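Local coordinates for protein 5-carboxyvanillate decarboxylase (Sphingomonas paucimobilis, PDB 4L6D) that probably catalyses the metal-dependent removal of the 5-carboxyl group of 5-carboxyvanillate, which would give vanillate, the compound bound here beside manganese, at residues F156-F161 against S212-R217; Q308-A313 against M322-N327; E9-Q14 against S54-E59. All coordinates share one frame; numbering follows the deposited sequence.

Overall arrangement
The three contacts lie on the helical shell and strand ends of one amidohydrolase barrel, whose core is a parallel sheet of eight strands. Contact 3 comes first along the chain and ties strand 5-11 to the turn between helices 49-54 and 59-67. Contact 1 follows and joins helix 158-167 to the short helix 214-217. Contact 2 closes the series between helices 303-311 and 317-331. None touches another. The centre of contact 1 is 32 Å from those of contacts 2 and 3, which are 23 Å apart. Contacts 1 and 2 are plain shell packing, while contact 3 lies on strand 5-11, which also carries the manganese ligand Glu8.

Contact 1. Residues F156-F161 against S212-R217; sequences FFHPVF and SGLFDR
The His158 ring lies against the outer part of the Arg217 side chain. Arg217 CD sits over one face of the ring, 3.8 Å from its centroid and 14° off the normal, a CH-pi contact. His158 CE1 in turn lies over one face of the guanidinium, toward its rim. It comes 3.3 Å from Arg217 NE. The two planes are tilted by 25°, and the side chains cross at about a right angle. No hydrogen bond crosses between the segments. The chain of Arg217 reaches the ring because its CG is anti to the backbone N and the chain then bends at chi3 (-75°).

Leu214 fills the inner part of the contact with both methyls. CD1 approaches the His158 ring obliquely, 4.1 Å from CD2 of that ring. CD2 of Leu214 stands over the middle of the Phe161 ring, 4.2 Å from the centroid, a second CH-pi contact. With an alanine at His158, the Arg217 side chain would probably lose the ring it lies on and be freer to turn, and Leu214 CD1 would lose one neighbour.

Met209 of helix 197-211 touches both Phe161 and Leu214 and adds a third apolar side chain to the pair. Gly213 ends that helix in a Schellman motif and is also the N-cap of helix 214-217. Its O accepts from both Asp216 N and Arg217 N. The contact thus runs from a buried leucine-phenylalanine pair to an exposed arginine. Away from the manganese and vanillate sites, it packs an outer helix of a TIM barrel, 158-167, against the short helical turn that follows helix 197-211.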
# COMPACT_ATOMS: atom_id res chain seq x y z
N PHE A 156 -23.98 3.91 6.48
CA PHE A 156 -24.18 4.83 7.60
C PHE A 156 -23.77 6.26 7.23
O PHE A 156 -24.39 7.23 7.69
CB PHE A 156 -23.38 4.34 8.81
CG PHE A 156 -23.50 5.23 10.02
CD1 PHE A 156 -24.67 5.26 10.77
CD2 PHE A 156 -22.43 5.98 10.44
CE1 PHE A 156 -24.77 6.07 11.90
CE2 PHE A 156 -22.52 6.79 11.57
CZ PHE A 156 -23.69 6.82 12.30
N PHE A 157 -22.75 6.39 6.39
CA PHE A 157 -22.22 7.70 6.04
C PHE A 157 -22.82 8.27 4.76
O PHE A 157 -22.41 9.35 4.32
CB PHE A 157 -20.69 7.66 5.91
CG PHE A 157 -19.98 7.17 7.15
CD1 PHE A 157 -19.97 7.93 8.31
CD2 PHE A 157 -19.32 5.95 7.14
CE1 PHE A 157 -19.30 7.49 9.45
CE2 PHE A 157 -18.64 5.49 8.27
CZ PHE A 157 -18.63 6.26 9.43
N HIS A 158 -23.79 7.58 4.16
CA HIS A 158 -24.40 8.12 2.94
C HIS A 158 -24.89 9.56 3.08
O HIS A 158 -24.65 10.36 2.19
CB HIS A 158 -25.51 7.20 2.40
CG HIS A 158 -24.99 5.98 1.71
ND1 HIS A 158 -25.82 4.99 1.24
CD2 HIS A 158 -23.73 5.60 1.41
CE1 HIS A 158 -25.08 4.04 0.68
NE2 HIS A 158 -23.81 4.39 0.77
N PRO A 159 -25.55 9.92 4.21
CA PRO A 159 -25.98 11.33 4.30
C PRO A 159 -24.83 12.33 4.27
O PRO A 159 -25.02 13.46 3.80
CB PRO A 159 -26.69 11.38 5.66
CG PRO A 159 -27.20 9.99 5.85
CD PRO A 159 -26.12 9.11 5.30
N VAL A 160 -23.66 11.95 4.75
CA VAL A 160 -22.49 12.82 4.66
C VAL A 160 -22.10 13.05 3.20
O VAL A 160 -21.94 14.19 2.76
CB VAL A 160 -21.30 12.20 5.41
CG1 VAL A 160 -19.99 12.90 5.06
CG2 VAL A 160 -21.57 12.21 6.91
N PHE A 161 -21.97 11.96 2.45
CA PHE A 161 -21.51 12.07 1.07
C PHE A 161 -22.54 12.71 0.16
O PHE A 161 -22.19 13.40 -0.78
CB PHE A 161 -20.98 10.72 0.56
CG PHE A 161 -19.71 10.34 1.22
CD1 PHE A 161 -18.53 10.96 0.87
CD2 PHE A 161 -19.72 9.46 2.29
CE1 PHE A 161 -17.35 10.66 1.53
CE2 PHE A 161 -18.56 9.16 2.97
CZ PHE A 161 -17.37 9.76 2.59
N SER A 212 -17.03 -0.30 -3.53
CA SER A 212 -18.40 -0.39 -3.04
C SER A 212 -19.40 0.30 -3.97
O SER A 212 -20.61 0.13 -3.81
CB SER A 212 -18.52 0.23 -1.65
OG SER A 212 -18.43 1.64 -1.73
N GLY A 213 -18.89 1.07 -4.93
CA GLY A 213 -19.76 1.78 -5.86
C GLY A 213 -20.22 3.14 -5.35
O GLY A 213 -21.18 3.70 -5.86
N LEU A 214 -19.50 3.67 -4.37
CA LEU A 214 -19.88 4.96 -3.80
C LEU A 214 -19.90 6.04 -4.87
O LEU A 214 -20.71 6.96 -4.82
CB LEU A 214 -18.91 5.34 -2.67
CG LEU A 214 -19.30 6.57 -1.85
CD1 LEU A 214 -20.49 6.27 -0.94
CD2 LEU A 214 -18.10 7.07 -1.03
N PHE A 215 -19.00 5.93 -5.85
CA PHE A 215 -18.93 6.93 -6.91
C PHE A 215 -19.91 6.74 -8.06
O PHE A 215 -20.02 7.60 -8.92
CB PHE A 215 -17.49 7.13 -7.37
CG PHE A 215 -16.57 7.47 -6.23
CD1 PHE A 215 -16.53 8.76 -5.72
CD2 PHE A 215 -15.79 6.48 -5.62
CE1 PHE A 215 -15.70 9.07 -4.64
CE2 PHE A 215 -14.96 6.79 -4.55
CZ PHE A 215 -14.92 8.09 -4.06
N ASP A 216 -20.65 5.62 -8.07
CA ASP A 216 -21.83 5.53 -8.92
C ASP A 216 -23.01 6.18 -8.21
O ASP A 216 -23.88 6.78 -8.85
CB ASP A 216 -22.16 4.09 -9.30
CG ASP A 216 -21.23 3.54 -10.37
OD1 ASP A 216 -20.51 4.33 -11.03
OD2 ASP A 216 -21.24 2.31 -10.56
N ARG A 217 -23.06 6.06 -6.89
CA ARG A 217 -24.13 6.68 -6.11
C ARG A 217 -23.97 8.20 -6.07
O ARG A 217 -24.95 8.93 -6.17
CB ARG A 217 -24.14 6.11 -4.69
CG ARG A 217 -25.28 6.60 -3.83
CD ARG A 217 -25.22 5.95 -2.45
NE ARG A 217 -25.68 4.56 -2.48
CZ ARG A 217 -26.94 4.19 -2.30
NH1 ARG A 217 -27.88 5.11 -2.09
NH2 ARG A 217 -27.27 2.91 -2.34

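Contact 2. Residues Q308-A313 against M322-N327; sequences QFIRTA and MVAGGN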
# COMPACT_ATOMS: atom_id res chain seq x y z
N GLN A 308 11.66 23.43 -2.50
CA GLN A 308 12.74 23.22 -3.45
C GLN A 308 12.47 22.00 -4.33
O GLN A 308 12.85 21.99 -5.50
CB GLN A 308 14.07 23.17 -2.72
CG GLN A 308 14.34 24.53 -2.09
CD GLN A 308 15.51 24.57 -1.13
OE1 GLN A 308 16.38 23.69 -1.13
NE2 GLN A 308 15.56 25.63 -0.32
N PHE A 309 11.75 21.02 -3.77
CA PHE A 309 11.32 19.85 -4.54
C PHE A 309 10.48 20.27 -5.77
O PHE A 309 10.77 19.84 -6.90
CB PHE A 309 10.56 18.90 -3.62
CG PHE A 309 9.52 18.03 -4.30
CD1 PHE A 309 9.88 16.99 -5.15
CD2 PHE A 309 8.16 18.24 -4.03
CE1 PHE A 309 8.90 16.18 -5.74
CE2 PHE A 309 7.19 17.44 -4.62
CZ PHE A 309 7.56 16.41 -5.48
N ILE A 310 9.48 21.12 -5.57
CA ILE A 310 8.66 21.52 -6.71
C ILE A 310 9.35 22.55 -7.61
O ILE A 310 9.23 22.47 -8.84
CB ILE A 310 7.22 21.94 -6.28
CG1 ILE A 310 6.33 22.20 -7.50
CG2 ILE A 310 7.25 23.16 -5.40
CD1 ILE A 310 6.14 20.99 -8.39
N ARG A 311 10.11 23.49 -7.03
CA ARG A 311 10.80 24.49 -7.85
C ARG A 311 11.81 23.86 -8.80
O ARG A 311 12.12 24.42 -9.86
CB ARG A 311 11.50 25.54 -6.98
CG ARG A 311 10.57 26.53 -6.28
CD ARG A 311 11.40 27.71 -5.78
NE ARG A 311 10.74 28.53 -4.77
CZ ARG A 311 9.79 29.43 -5.04
NH1 ARG A 311 9.38 29.62 -6.29
NH2 ARG A 311 9.26 30.13 -4.04
N THR A 312 12.35 22.70 -8.42
CA THR A 312 13.35 22.03 -9.24
C THR A 312 12.80 20.82 -10.00
O THR A 312 13.58 20.07 -10.59
CB THR A 312 14.54 21.55 -8.40
OG1 THR A 312 14.09 20.58 -7.44
CG2 THR A 312 15.21 22.72 -7.69
N ALA A 313 11.48 20.63 -10.01
CA ALA A 313 10.92 19.44 -10.66
C ALA A 313 11.21 19.46 -12.17
O ALA A 313 11.06 20.50 -12.83
CB ALA A 313 9.45 19.34 -10.40
N MET A 322 0.73 24.29 -12.71
CA MET A 322 -0.49 23.55 -12.37
C MET A 322 -0.30 22.82 -11.05
O MET A 322 -1.13 22.94 -10.14
CB MET A 322 -0.87 22.56 -13.48
CG MET A 322 -1.18 23.21 -14.83
SD MET A 322 -1.15 22.07 -16.22
CE MET A 322 -2.59 21.09 -15.83
N VAL A 323 0.80 22.08 -10.94
CA VAL A 323 1.06 21.31 -9.73
C VAL A 323 1.30 22.22 -8.51
O VAL A 323 0.77 21.97 -7.43
CB VAL A 323 2.25 20.35 -9.94
CG1 VAL A 323 2.56 19.61 -8.65
CG2 VAL A 323 1.93 19.37 -11.07
N ALA A 324 2.07 23.29 -8.71
CA ALA A 324 2.42 24.18 -7.60
C ALA A 324 1.22 24.90 -7.01
O ALA A 324 1.19 25.20 -5.82
CB ALA A 324 3.47 25.19 -8.04
N GLY A 325 0.22 25.21 -7.83
CA GLY A 325 -0.91 25.98 -7.34
C GLY A 325 -2.14 26.09 -8.21
O GLY A 325 -3.23 26.32 -7.69
N GLY A 326 -1.99 25.95 -9.52
CA GLY A 326 -3.12 26.12 -10.42
C GLY A 326 -4.24 25.11 -10.18
O GLY A 326 -5.43 25.47 -10.16
N ASN A 327 -3.87 23.85 -10.03
CA ASN A 327 -4.86 22.81 -9.75
C ASN A 327 -5.56 23.05 -8.41
O ASN A 327 -6.79 22.92 -8.32
CB ASN A 327 -4.20 21.43 -9.75
CG ASN A 327 -3.68 21.03 -11.12
OD1 ASN A 327 -4.19 21.47 -12.16
ND2 ASN A 327 -2.66 20.19 -11.13
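Ile310 meets Val323 and Ala324 where two helices of the barrel's outer layer, 303-311 and 317-331, pack together near the C-terminal end of the amidohydrolase fold. From CB, which points toward the other helix, the contact is made by the CG1-CD1 branch of Ile310. CG1 takes the position anti to the backbone N (chi1 -173°), which carries this branch toward helix 317-331. It lies 4.2 Å from Ala324 CB, a methylene-to-methyl contact at van der Waals distance. The chain then turns at chi2 (62°) and ends at CD1, which meets Val323 CG1 at 3.8 Å. The two side chains cross obliquely.

All three touching residues are buried. No polar bond joins the segments, and the contact rests on these few methyl and methylene groups. Leu4 and Trp294 also touch Ile310. The backbones of Val323 and Ala324 are hydrogen-bonded to Trp294 and Ile5, so helix 317-331 is bonded to the first barrel strand through Ile5 and, through Trp294, to the residue after strand 292-293.

The second helix has a wider pi-type turn at 322-326, marked by the bond from Asn327 N to Met322 O at 2.9 Å. The first helix ends just beyond Ile310. There Gln308 O accepts from Thr312 N at 3.0 Å and from Thr312 OG1 at 2.7 Å. The two donors reach it from opposite faces of the carbonyl plane, with the hydroxyl tilted 24° out of that plane.

Contact 3. Residues E9-Q14 against S54-E59; sequences EAVTFQ and SDVTGE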
# COMPACT_ATOMS: atom_id res chain seq x y z
N GLU A 9 -1.85 21.49 5.05
CA GLU A 9 -1.13 22.25 6.06
C GLU A 9 -1.96 22.28 7.32
O GLU A 9 -3.00 22.91 7.38
CB GLU A 9 -0.78 23.64 5.51
CG GLU A 9 -0.21 23.56 4.08
CD GLU A 9 0.84 22.47 3.94
OE1 GLU A 9 0.77 21.67 2.96
OE2 GLU A 9 1.72 22.40 4.83
N ALA A 10 -1.47 21.56 8.33
CA ALA A 10 -2.22 21.32 9.55
C ALA A 10 -2.24 22.53 10.48
O ALA A 10 -1.27 23.29 10.57
CB ALA A 10 -1.61 20.13 10.28
N VAL A 11 -3.35 22.67 11.19
CA VAL A 11 -3.53 23.72 12.18
C VAL A 11 -4.37 23.13 13.32
O VAL A 11 -5.00 22.09 13.15
CB VAL A 11 -4.25 24.96 11.55
CG1 VAL A 11 -5.71 24.63 11.17
CG2 VAL A 11 -4.17 26.17 12.45
N THR A 12 -4.37 23.77 14.48
CA THR A 12 -5.33 23.41 15.51
C THR A 12 -5.86 24.66 16.19
O THR A 12 -5.37 25.77 15.93
CB THR A 12 -4.77 22.42 16.54
OG1 THR A 12 -5.85 21.93 17.35
CG2 THR A 12 -3.71 23.08 17.42
N PHE A 13 -6.85 24.48 17.05
CA PHE A 13 -7.50 25.58 17.75
C PHE A 13 -7.68 25.18 19.20
O PHE A 13 -7.85 23.99 19.49
CB PHE A 13 -8.86 25.89 17.11
CG PHE A 13 -8.78 26.16 15.63
CD1 PHE A 13 -8.30 27.37 15.16
CD2 PHE A 13 -9.20 25.20 14.72
CE1 PHE A 13 -8.22 27.61 13.79
CE2 PHE A 13 -9.13 25.44 13.35
CZ PHE A 13 -8.64 26.65 12.89
N GLN A 14 -7.65 26.15 20.11
CA GLN A 14 -7.65 25.83 21.53
C GLN A 14 -8.79 24.92 22.02
O GLN A 14 -8.55 24.02 22.81
CB GLN A 14 -7.55 27.10 22.38
CG GLN A 14 -7.00 26.86 23.79
CD GLN A 14 -5.61 26.24 23.76
OE1 GLN A 14 -4.76 26.64 22.97
NE2 GLN A 14 -5.37 25.26 24.63
N SER A 54 -0.79 25.47 16.34
CA SER A 54 -1.69 26.57 16.66
C SER A 54 -1.26 27.83 15.93
O SER A 54 -2.10 28.67 15.58
CB SER A 54 -1.69 26.85 18.17
OG SER A 54 -2.13 25.72 18.90
N ASP A 55 0.04 27.98 15.72
CA ASP A 55 0.57 29.19 15.10
C ASP A 55 0.20 29.31 13.63
O ASP A 55 0.40 28.38 12.84
CB ASP A 55 2.09 29.22 15.22
CG ASP A 55 2.71 30.23 14.30
OD1 ASP A 55 2.42 31.43 14.48
OD2 ASP A 55 3.46 29.82 13.39
N VAL A 56 -0.33 30.47 13.25
CA VAL A 56 -0.61 30.75 11.85
C VAL A 56 0.18 31.95 11.33
O VAL A 56 0.83 31.88 10.28
CB VAL A 56 -2.12 30.97 11.63
CG1 VAL A 56 -2.39 31.41 10.20
CG2 VAL A 56 -2.88 29.69 11.93
N THR A 57 0.14 33.04 12.10
CA THR A 57 0.72 34.32 11.65
C THR A 57 2.12 34.63 12.19
O THR A 57 2.67 35.69 11.89
CB THR A 57 -0.22 35.49 12.02
OG1 THR A 57 -0.40 35.54 13.44
CG2 THR A 57 -1.57 35.32 11.35
N GLY A 58 2.70 33.72 12.97
CA GLY A 58 4.05 33.89 13.50
C GLY A 58 5.09 33.11 12.70
O GLY A 58 5.38 33.48 11.56
N GLU A 59 5.64 32.05 13.29
CA GLU A 59 6.64 31.21 12.62
C GLU A 59 6.16 30.76 11.24
O GLU A 59 6.92 30.80 10.27
CB GLU A 59 6.98 29.99 13.49
CG GLU A 59 7.91 28.96 12.82
CD GLU A 59 8.04 27.66 13.62
OE1 GLU A 59 7.55 27.61 14.77
OE2 GLU A 59 8.63 26.69 13.10
O HOH W 1 -4.88 28.47 15.64
O HOH W 2 -4.41 26.32 20.18
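Two waters bridge Thr12 and Gln14 to Ser54, while no direct hydrogen bond joins the two segments. The first water gives one proton to Thr12 O and the other to Ser54 O, each at 2.8 Å, so it links two backbone carbonyls that could not bond to each other. The second water donates to Gln14 OE1 at 2.8 Å and to Ser54 OG at 2.7 Å. Ser54 OG is also hydrogen-bonded to Ile50 O, one turn back in helix 49-54.

The direct contacts are van der Waals: a methyl against a hydroxyl oxygen, and one valine methyl against another. Thr12 CG2 comes 3.4 Å from Ser54 OG, with its own hydroxyl on the other branch, anti to the backbone N (chi1 -169°). It is thus the methyl, not the hydroxyl, that faces the serine oxygen. Farther along, Val11 CG2 meets Val56 CG2 at 3.8 Å. From helix 86-106, Met100 also touches Val11 and Thr103 touches Val56.

The turn of 54-59 is held by Asp55. Its OD1 accepts from Gly58 N at 2.8 Å through the syn lone pair, an Asx motif with an N-H...O angle of 135°. OD2 of the same carboxylate takes the backbone N of Arg60. Both oxygens therefore serve the start of helix 59-67, where Gly58 is the N-cap.

Strand 5-11 carries the manganese ligand Glu8, and the Val11 side chain is about 11 Å from the bound manganese. The contact thus packs the end of this metal-bearing first strand of an amidohydrolase-type TIM barrel against the turn leading into helix 59-67.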